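Local coordinates for protein NAD nucleotidase (PDB 3ZTV) that breaks down NAD to adenosine and nicotinamide riboside in the periplasm, acting as a zinc-dependent 5'-nucleotidase and as an NAD(P) pyrophosphatase, at residues Lys114-Leu119 with Asn138-Tyr143; Asp144-Asp149 with Ile153-Leu158. One frame throughout, in Å; residues are numbered along the deposited sequence.

In the fold
Both contacts belong to the calcineurin-like phosphoesterase domain and follow in series along the chain, contact 1 closing before contact 2 opens; their centres are about 17 Å apart. Contact 1 sets the end of helix 108-116 against the loop before strand 143-148. Contact 2 pairs that strand with strand 151-159 as a hairpin, and 143-148 is the outermost strand of its mixed sheet within this chain. The two meet where the loop becomes strand: P142 O lies 3.2 Å from G157 N, a probable hydrogen bond. After helix 108-116 come strand 123-124, an outer strand of the seven-stranded sheet, and strand 128-130, before the 138-143 loop enters the edge of the six-stranded sheet, thus joining the two.

Contact 1: Lys114-Leu119 with Asn138-Tyr143; sequences KLLEPL and NKWKPY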
ATOM      1  N   LYS A 114      -9.853  -1.968 -28.053  1.00 10.02           N
ATOM      2  CA  LYS A 114     -10.808  -1.597 -29.100  1.00 11.60           C
ATOM      3  C   LYS A 114     -11.380  -0.194 -28.900  1.00 11.60           C
ATOM      4  O   LYS A 114     -11.742   0.485 -29.861  1.00 13.15           O
ATOM      5  CB  LYS A 114     -11.939  -2.624 -29.194  1.00 15.67           C
ATOM      6  CG  LYS A 114     -11.501  -3.957 -29.769  1.00 16.44           C
ATOM      7  CD  LYS A 114     -12.663  -4.933 -29.855  1.00 21.32           C
ATOM      8  CE  LYS A 114     -13.765  -4.389 -30.745  1.00 23.80           C
ATOM      9  NZ  LYS A 114     -14.940  -5.305 -30.808  1.00 29.48           N
ATOM     10  N   LEU A 115     -11.484   0.241 -27.648  1.00  9.52           N
ATOM     11  CA  LEU A 115     -11.849   1.633 -27.372  1.00 10.00           C
ATOM     12  C   LEU A 115     -10.694   2.582 -27.682  1.00  8.07           C
ATOM     13  O   LEU A 115     -10.869   3.619 -28.322  1.00  8.93           O
ATOM     14  CB  LEU A 115     -12.283   1.816 -25.911  1.00 10.03           C
ATOM     15  CG  LEU A 115     -12.461   3.267 -25.444  1.00 10.07           C
ATOM     16  CD1 LEU A 115     -13.661   3.912 -26.129  1.00 10.78           C
ATOM     17  CD2 LEU A 115     -12.630   3.364 -23.930  1.00  9.47           C
ATOM     18  N   LEU A 116      -9.499   2.221 -27.224  1.00  7.74           N
ATOM     19  CA  LEU A 116      -8.360   3.132 -27.305  1.00  8.41           C
ATOM     20  C   LEU A 116      -7.860   3.370 -28.738  1.00  9.20           C
ATOM     21  O   LEU A 116      -7.345   4.446 -29.040  1.00 10.26           O
ATOM     22  CB  LEU A 116      -7.215   2.645 -26.401  1.00 10.30           C
ATOM     23  CG  LEU A 116      -7.532   2.599 -24.898  1.00  7.69           C
ATOM     24  CD1 LEU A 116      -6.292   2.246 -24.086  1.00 11.52           C
ATOM     25  CD2 LEU A 116      -8.109   3.921 -24.407  1.00 10.37           C
ATOM     26  N   GLU A 117      -8.006   2.369 -29.606  1.00 10.76           N
ATOM     27  CA  GLU A 117      -7.495   2.488 -30.975  1.00 12.18           C
ATOM     28  C   GLU A 117      -8.112   3.681 -31.716  1.00 10.07           C
ATOM     29  O   GLU A 117      -7.378   4.531 -32.214  1.00 11.68           O
ATOM     30  CB  GLU A 117      -7.662   1.181 -31.763  1.00 16.40           C
ATOM     31  CG  GLU A 117      -7.099   1.219 -33.183  1.00 22.88           C
ATOM     32  CD  GLU A 117      -5.576   1.235 -33.231  1.00 32.46           C
ATOM     33  OE1 GLU A 117      -4.935   1.461 -32.181  1.00 34.07           O
ATOM     34  OE2 GLU A 117      -5.017   1.013 -34.327  1.00 36.62           O
ATOM     35  N   PRO A 118      -9.457   3.767 -31.775  1.00  9.01           N
ATOM     36  CA  PRO A 118     -10.091   4.921 -32.428  1.00 10.04           C
ATOM     37  C   PRO A 118     -10.081   6.208 -31.581  1.00 10.19           C
ATOM     38  O   PRO A 118     -10.280   7.292 -32.134  1.00 10.42           O
ATOM     39  CB  PRO A 118     -11.532   4.446 -32.665  1.00 11.07           C
ATOM     40  CG  PRO A 118     -11.771   3.401 -31.631  1.00  9.84           C
ATOM     41  CD  PRO A 118     -10.436   2.724 -31.419  1.00 10.32           C
ATOM     42  N   LEU A 119      -9.863   6.096 -30.269  1.00  8.04           N
ATOM     43  CA  LEU A 119      -9.928   7.258 -29.375  1.00  8.91           C
ATOM     44  C   LEU A 119      -8.699   8.148 -29.544  1.00  9.06           C
ATOM     45  O   LEU A 119      -7.564   7.670 -29.445  1.00 10.42           O
ATOM     46  CB  LEU A 119     -10.074   6.798 -27.918  1.00  8.55           C
ATOM     47  CG  LEU A 119     -10.235   7.892 -26.866  1.00  8.49           C
ATOM     48  CD1 LEU A 119     -11.580   8.567 -27.029  1.00  8.02           C
ATOM     49  CD2 LEU A 119     -10.089   7.315 -25.468  1.00  9.76           C
ATOM     50  N   ASN A 138       2.182   1.248 -23.235  1.00 14.08           N
ATOM     51  CA  ASN A 138       2.344   2.547 -23.894  1.00 15.82           C
ATOM     52  C   ASN A 138       1.074   3.135 -24.521  1.00 15.54           C
ATOM     53  O   ASN A 138       1.153   3.888 -25.493  1.00 20.86           O
ATOM     54  CB  ASN A 138       3.453   2.495 -24.959  1.00 21.85           C
ATOM     55  CG  ASN A 138       4.849   2.452 -24.362  1.00 24.06           C
ATOM     56  OD1 ASN A 138       5.778   1.920 -24.973  1.00 29.17           O
ATOM     57  ND2 ASN A 138       5.004   3.010 -23.167  1.00 23.50           N
ATOM     58  N   LYS A 139      -0.093   2.793 -23.983  1.00 10.80           N
ATOM     59  CA  LYS A 139      -1.343   3.330 -24.516  1.00  9.72           C
ATOM     60  C   LYS A 139      -1.854   4.530 -23.708  1.00  7.91           C
ATOM     61  O   LYS A 139      -2.796   5.204 -24.114  1.00  9.28           O
ATOM     62  CB  LYS A 139      -2.410   2.240 -24.579  1.00 11.30           C
ATOM     63  CG  LYS A 139      -2.110   1.107 -25.564  1.00 11.14           C
ATOM     64  CD  LYS A 139      -1.952   1.616 -26.992  1.00 13.11           C
ATOM     65  CE  LYS A 139      -1.753   0.461 -27.976  1.00 16.31           C
ATOM     66  NZ  LYS A 139      -1.485   0.962 -29.349  1.00 21.17           N
ATOM     67  N   TRP A 140      -1.234   4.788 -22.559  1.00  7.98           N
ATOM     68  CA  TRP A 140      -1.545   5.965 -21.755  1.00  7.55           C
ATOM     69  C   TRP A 140      -0.337   6.350 -20.931  1.00  7.48           C
ATOM     70  O   TRP A 140       0.643   5.593 -20.861  1.00  7.97           O
ATOM     71  CB  TRP A 140      -2.748   5.718 -20.858  1.00  7.42           C
ATOM     72  CG  TRP A 140      -2.608   4.597 -19.863  1.00  5.60           C
ATOM     73  CD1 TRP A 140      -1.974   4.631 -18.632  1.00  6.34           C
ATOM     74  CD2 TRP A 140      -3.159   3.281 -19.991  1.00  5.47           C
ATOM     75  NE1 TRP A 140      -2.111   3.413 -17.998  1.00  5.73           N
ATOM     76  CE2 TRP A 140      -2.815   2.564 -18.821  1.00  5.40           C
ATOM     77  CE3 TRP A 140      -3.900   2.630 -20.992  1.00  6.69           C
ATOM     78  CZ2 TRP A 140      -3.223   1.248 -18.619  1.00  6.46           C
ATOM     79  CZ3 TRP A 140      -4.284   1.323 -20.786  1.00  7.66           C
ATOM     80  CH2 TRP A 140      -3.943   0.642 -19.621  1.00  7.07           C
ATOM     81  N   LYS A 141      -0.404   7.526 -20.311  1.00  6.51           N
ATOM     82  CA  LYS A 141       0.671   8.061 -19.470  1.00  6.99           C
ATOM     83  C   LYS A 141       0.152   8.297 -18.056  1.00  6.88           C
ATOM     84  O   LYS A 141      -1.057   8.436 -17.860  1.00  6.25           O
ATOM     85  CB  LYS A 141       1.207   9.365 -20.062  1.00 11.36           C
ATOM     86  CG  LYS A 141       1.900   9.166 -21.396  1.00 14.15           C
ATOM     87  CD  LYS A 141       2.557  10.435 -21.902  1.00 22.41           C
ATOM     88  CE  LYS A 141       1.535  11.361 -22.537  1.00 24.63           C
ATOM     89  NZ  LYS A 141       2.156  12.615 -23.066  1.00 27.17           N
ATOM     90  N   PRO A 142       1.052   8.343 -17.060  1.00  5.89           N
ATOM     91  CA  PRO A 142       0.580   8.598 -15.690  1.00  5.75           C
ATOM     92  C   PRO A 142       0.133  10.045 -15.444  1.00  6.84           C
ATOM     93  O   PRO A 142      -0.745  10.277 -14.608  1.00  7.05           O
ATOM     94  CB  PRO A 142       1.805   8.249 -14.827  1.00  5.56           C
ATOM     95  CG  PRO A 142       2.979   8.456 -15.755  1.00  7.09           C
ATOM     96  CD  PRO A 142       2.484   7.983 -17.099  1.00  6.25           C
ATOM     97  N   TYR A 143       0.719  11.002 -16.152  1.00  5.76           N
ATOM     98  CA  TYR A 143       0.388  12.416 -15.954  1.00  6.37           C
ATOM     99  C   TYR A 143       0.734  13.191 -17.214  1.00  7.41           C
ATOM    100  O   TYR A 143       1.366  12.660 -18.131  1.00  6.24           O
ATOM    101  CB  TYR A 143       1.139  13.015 -14.751  1.00  6.72           C
ATOM    102  CG  TYR A 143       2.621  13.241 -15.003  1.00  7.19           C
ATOM    103  CD1 TYR A 143       3.538  12.183 -14.930  1.00  8.30           C
ATOM    104  CD2 TYR A 143       3.111  14.500 -15.339  1.00 10.07           C
ATOM    105  CE1 TYR A 143       4.893  12.384 -15.162  1.00  8.63           C
ATOM    106  CE2 TYR A 143       4.469  14.703 -15.589  1.00 11.98           C
ATOM    107  CZ  TYR A 143       5.353  13.640 -15.491  1.00 10.95           C
ATOM    108  OH  TYR A 143       6.704  13.823 -15.729  1.00 15.06           O
TER
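The indole of W140 meets L116 at its rim: methyl CD1 of the leucine lies close to the ring plane, 3.9 Å from CE3 and 4.0 Å from CZ3, so the six-membered ring is met edge-on. Within the calcineurin-like phosphoesterase domain, this joins the end of helix 108-116 to the loop leading into strand 143-148. V123, L100 and S125 also pack on the indole, and V123 touches L116 as well, so short strand 123-124 is common to both partners. At the far end of the indole, NE1 is hydrogen-bonded to V128 O, which, with that packing, would restrain ring rotation. The same methyl of L116 also reaches the base of K139, with CD1 3.9 Å from CB. K139 CB is itself 3.9 Å from W140 CE3, and the three atoms form a nearly equilateral triangle with L116 CD1 at one corner. A chi1 of -63° sets L116 CG beside its backbone N, and an extended chi2 of -174° carries CD1 on toward the loop. The backbones stay well apart, the nearest CA atoms, of L116 and K139, being 7.6 Å from each other; no hydrogen bond links the segments, and only 127 Å² is buried. The loop is secured by backbone bonds from K141 to V123 and S125, while N91 ND2 bonds P118 O in segment 114-119. The zinc centre is not far off: the side chain of L116 lies about 12 Å from that of D70, a ligand of both zinc ions. On the exposed flank the K139 chain bends at chi2 (-59°) and then runs straight toward E117, but the opposite charges fall short of a salt bridge, with K139 NZ 4.5 Å from E117 OE1.

Contact 2: Asp144-Asp149 with Ile153-Leu158; sequences DIFTVD and IAIIGL
I153 O accepts from two successive backbone groups: a hydrogen bond from F146 N at 2.9 Å and a CA-H...O contact from I145 CA at 3.4 Å. The return bond, from I153 N to F146 O, is shorter at 2.8 Å and nearly straight (169° at the hydrogen). Two residues along, D144 and I155 form a second reciprocal hydrogen-bonded pair, leaving I145 and A154 as the non-hydrogen-bonded pair between them. On the face carrying D144, F146, I153 and I155, the phenyl ring of F146 folds back over the neighbouring strand. Its chi1 of 59° places CG between the backbone N and the carbonyl carbon, and the ring receives I153 CB over one face in a CH-pi contact, 4.0 Å from the centroid. I153 CG2 comes within 3.6 Å of F146 CZ at the rim, and V148 CG2 sits in the ring plane at its edge. This face turns to the other sheet, where F146 meets L64 and I155 meets L66, while Y97 OH binds D144 OD2. A154 on the reverse face packs on L190 of helix 179-191. Together the strands make an antiparallel beta hairpin at the edge of one of the two facing sheets of the metallophosphoesterase alpha/beta sandwich.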
ATOM      1  N   ASP A 144       0.296  14.446 -17.261  1.00  7.24           N
ATOM      2  CA  ASP A 144       0.738  15.386 -18.286  1.00  7.51           C
ATOM      3  C   ASP A 144       0.928  16.760 -17.637  1.00  8.90           C
ATOM      4  O   ASP A 144       0.350  17.048 -16.583  1.00 10.52           O
ATOM      5  CB  ASP A 144      -0.245  15.458 -19.468  1.00  7.62           C
ATOM      6  CG  ASP A 144       0.365  16.125 -20.695  1.00 11.49           C
ATOM      7  OD1 ASP A 144       1.572  15.930 -20.938  1.00 13.85           O
ATOM      8  OD2 ASP A 144      -0.353  16.844 -21.426  1.00 11.93           O
ATOM      9  N   ILE A 145       1.773  17.590 -18.246  1.00  9.58           N
ATOM     10  CA  ILE A 145       1.967  18.966 -17.801  1.00 10.21           C
ATOM     11  C   ILE A 145       1.605  19.909 -18.933  1.00 12.34           C
ATOM     12  O   ILE A 145       2.088  19.747 -20.054  1.00 14.49           O
ATOM     13  CB  ILE A 145       3.435  19.227 -17.399  1.00 11.07           C
ATOM     14  CG1 ILE A 145       3.799  18.426 -16.147  1.00 11.87           C
ATOM     15  CG2 ILE A 145       3.672  20.716 -17.160  1.00 13.18           C
ATOM     16  CD1 ILE A 145       5.312  18.308 -15.907  1.00 13.94           C
ATOM     17  N   PHE A 146       0.740  20.876 -18.657  1.00 13.53           N
ATOM     18  CA  PHE A 146       0.428  21.889 -19.655  1.00 12.43           C
ATOM     19  C   PHE A 146       0.737  23.273 -19.097  1.00 14.43           C
ATOM     20  O   PHE A 146       0.892  23.443 -17.888  1.00 15.07           O
ATOM     21  CB  PHE A 146      -1.021  21.773 -20.151  1.00 14.61           C
ATOM     22  CG  PHE A 146      -2.055  21.916 -19.069  1.00 13.85           C
ATOM     23  CD1 PHE A 146      -2.475  20.819 -18.339  1.00 12.21           C
ATOM     24  CD2 PHE A 146      -2.619  23.153 -18.794  1.00 15.74           C
ATOM     25  CE1 PHE A 146      -3.430  20.951 -17.341  1.00 14.02           C
ATOM     26  CE2 PHE A 146      -3.577  23.288 -17.806  1.00 14.30           C
ATOM     27  CZ  PHE A 146      -3.979  22.187 -17.081  1.00 12.65           C
ATOM     28  N   THR A 147       0.838  24.258 -19.979  1.00 16.55           N
ATOM     29  CA  THR A 147       1.228  25.595 -19.570  1.00 18.15           C
ATOM     30  C   THR A 147       0.102  26.580 -19.838  1.00 18.87           C
ATOM     31  O   THR A 147      -0.451  26.625 -20.935  1.00 22.26           O
ATOM     32  CB  THR A 147       2.519  26.046 -20.288  1.00 20.69           C
ATOM     33  OG1 THR A 147       3.617  25.229 -19.856  1.00 21.50           O
ATOM     34  CG2 THR A 147       2.827  27.501 -19.981  1.00 23.98           C
ATOM     35  N   VAL A 148      -0.249  27.341 -18.810  1.00 16.72           N
ATOM     36  CA  VAL A 148      -1.220  28.413 -18.942  1.00 18.45           C
ATOM     37  C   VAL A 148      -0.516  29.714 -18.613  1.00 20.68           C
ATOM     38  O   VAL A 148      -0.007  29.888 -17.506  1.00 21.28           O
ATOM     39  CB  VAL A 148      -2.406  28.233 -17.981  1.00 21.95           C
ATOM     40  CG1 VAL A 148      -3.323  29.446 -18.046  1.00 22.40           C
ATOM     41  CG2 VAL A 148      -3.169  26.961 -18.305  1.00 23.99           C
ATOM     42  N   ASP A 149      -0.465  30.622 -19.581  1.00 22.25           N
ATOM     43  CA  ASP A 149       0.142  31.926 -19.355  1.00 23.24           C
ATOM     44  C   ASP A 149       1.496  31.801 -18.653  1.00 23.98           C
ATOM     45  O   ASP A 149       1.789  32.540 -17.710  1.00 27.21           O
ATOM     46  CB  ASP A 149      -0.807  32.811 -18.539  1.00 24.97           C
ATOM     47  CG  ASP A 149      -2.150  33.015 -19.222  1.00 25.67           C
ATOM     48  OD1 ASP A 149      -2.164  33.228 -20.453  1.00 29.51           O
ATOM     49  OD2 ASP A 149      -3.195  32.956 -18.534  1.00 26.77           O
ATOM     50  N   ILE A 153       0.980  23.475 -15.053  1.00 11.08           N
ATOM     51  CA  ILE A 153      -0.046  22.785 -14.290  1.00  9.25           C
ATOM     52  C   ILE A 153       0.035  21.301 -14.625  1.00  9.02           C
ATOM     53  O   ILE A 153       0.089  20.927 -15.797  1.00 10.55           O
ATOM     54  CB  ILE A 153      -1.454  23.330 -14.612  1.00 10.68           C
ATOM     55  CG1 ILE A 153      -1.513  24.842 -14.346  1.00 11.76           C
ATOM     56  CG2 ILE A 153      -2.515  22.595 -13.809  1.00 10.65           C
ATOM     57  CD1 ILE A 153      -2.871  25.478 -14.601  1.00 16.61           C
ATOM     58  N   ALA A 154       0.078  20.460 -13.599  1.00  7.85           N
ATOM     59  CA  ALA A 154       0.120  19.019 -13.812  1.00  7.22           C
ATOM     60  C   ALA A 154      -1.258  18.404 -13.635  1.00  7.43           C
ATOM     61  O   ALA A 154      -2.039  18.829 -12.774  1.00  8.50           O
ATOM     62  CB  ALA A 154       1.110  18.378 -12.850  1.00  8.08           C
ATOM     63  N   ILE A 155      -1.553  17.397 -14.453  1.00  6.17           N
ATOM     64  CA  ILE A 155      -2.751  16.601 -14.264  1.00  6.40           C
ATOM     65  C   ILE A 155      -2.362  15.122 -14.189  1.00  5.85           C
ATOM     66  O   ILE A 155      -1.600  14.624 -15.021  1.00  6.50           O
ATOM     67  CB  ILE A 155      -3.807  16.881 -15.352  1.00  6.99           C
ATOM     68  CG1 ILE A 155      -5.076  16.066 -15.086  1.00  7.04           C
ATOM     69  CG2 ILE A 155      -3.245  16.652 -16.733  1.00  9.90           C
ATOM     70  CD1 ILE A 155      -6.298  16.557 -15.849  1.00  9.04           C
ATOM     71  N   ILE A 156      -2.868  14.446 -13.164  1.00  5.02           N
ATOM     72  CA  ILE A 156      -2.535  13.057 -12.853  1.00  5.32           C
ATOM     73  C   ILE A 156      -3.802  12.218 -12.995  1.00  4.66           C
ATOM     74  O   ILE A 156      -4.854  12.609 -12.494  1.00  5.76           O
ATOM     75  CB  ILE A 156      -2.043  12.930 -11.388  1.00  5.40           C
ATOM     76  CG1 ILE A 156      -0.821  13.809 -11.126  1.00  5.70           C
ATOM     77  CG2 ILE A 156      -1.742  11.481 -11.009  1.00  6.00           C
ATOM     78  CD1 ILE A 156      -0.583  14.034  -9.656  1.00  6.90           C
ATOM     79  N   GLY A 157      -3.726  11.067 -13.667  1.00  4.81           N
ATOM     80  CA  GLY A 157      -4.882  10.193 -13.760  1.00  5.01           C
ATOM     81  C   GLY A 157      -4.868   9.133 -12.672  1.00  3.99           C
ATOM     82  O   GLY A 157      -3.793   8.745 -12.205  1.00  4.44           O
ATOM     83  N   LEU A 158      -6.037   8.620 -12.294  1.00  4.11           N
ATOM     84  CA  LEU A 158      -6.123   7.613 -11.234  1.00  4.19           C
ATOM     85  C   LEU A 158      -7.379   6.758 -11.384  1.00  4.03           C
ATOM     86  O   LEU A 158      -8.449   7.287 -11.706  1.00  4.58           O
ATOM     87  CB  LEU A 158      -6.129   8.294  -9.852  1.00  5.17           C
ATOM     88  CG  LEU A 158      -5.634   7.486  -8.643  1.00  4.59           C
ATOM     89  CD1 LEU A 158      -4.121   7.306  -8.676  1.00  6.62           C
ATOM     90  CD2 LEU A 158      -6.046   8.178  -7.339  1.00  5.60           C
TER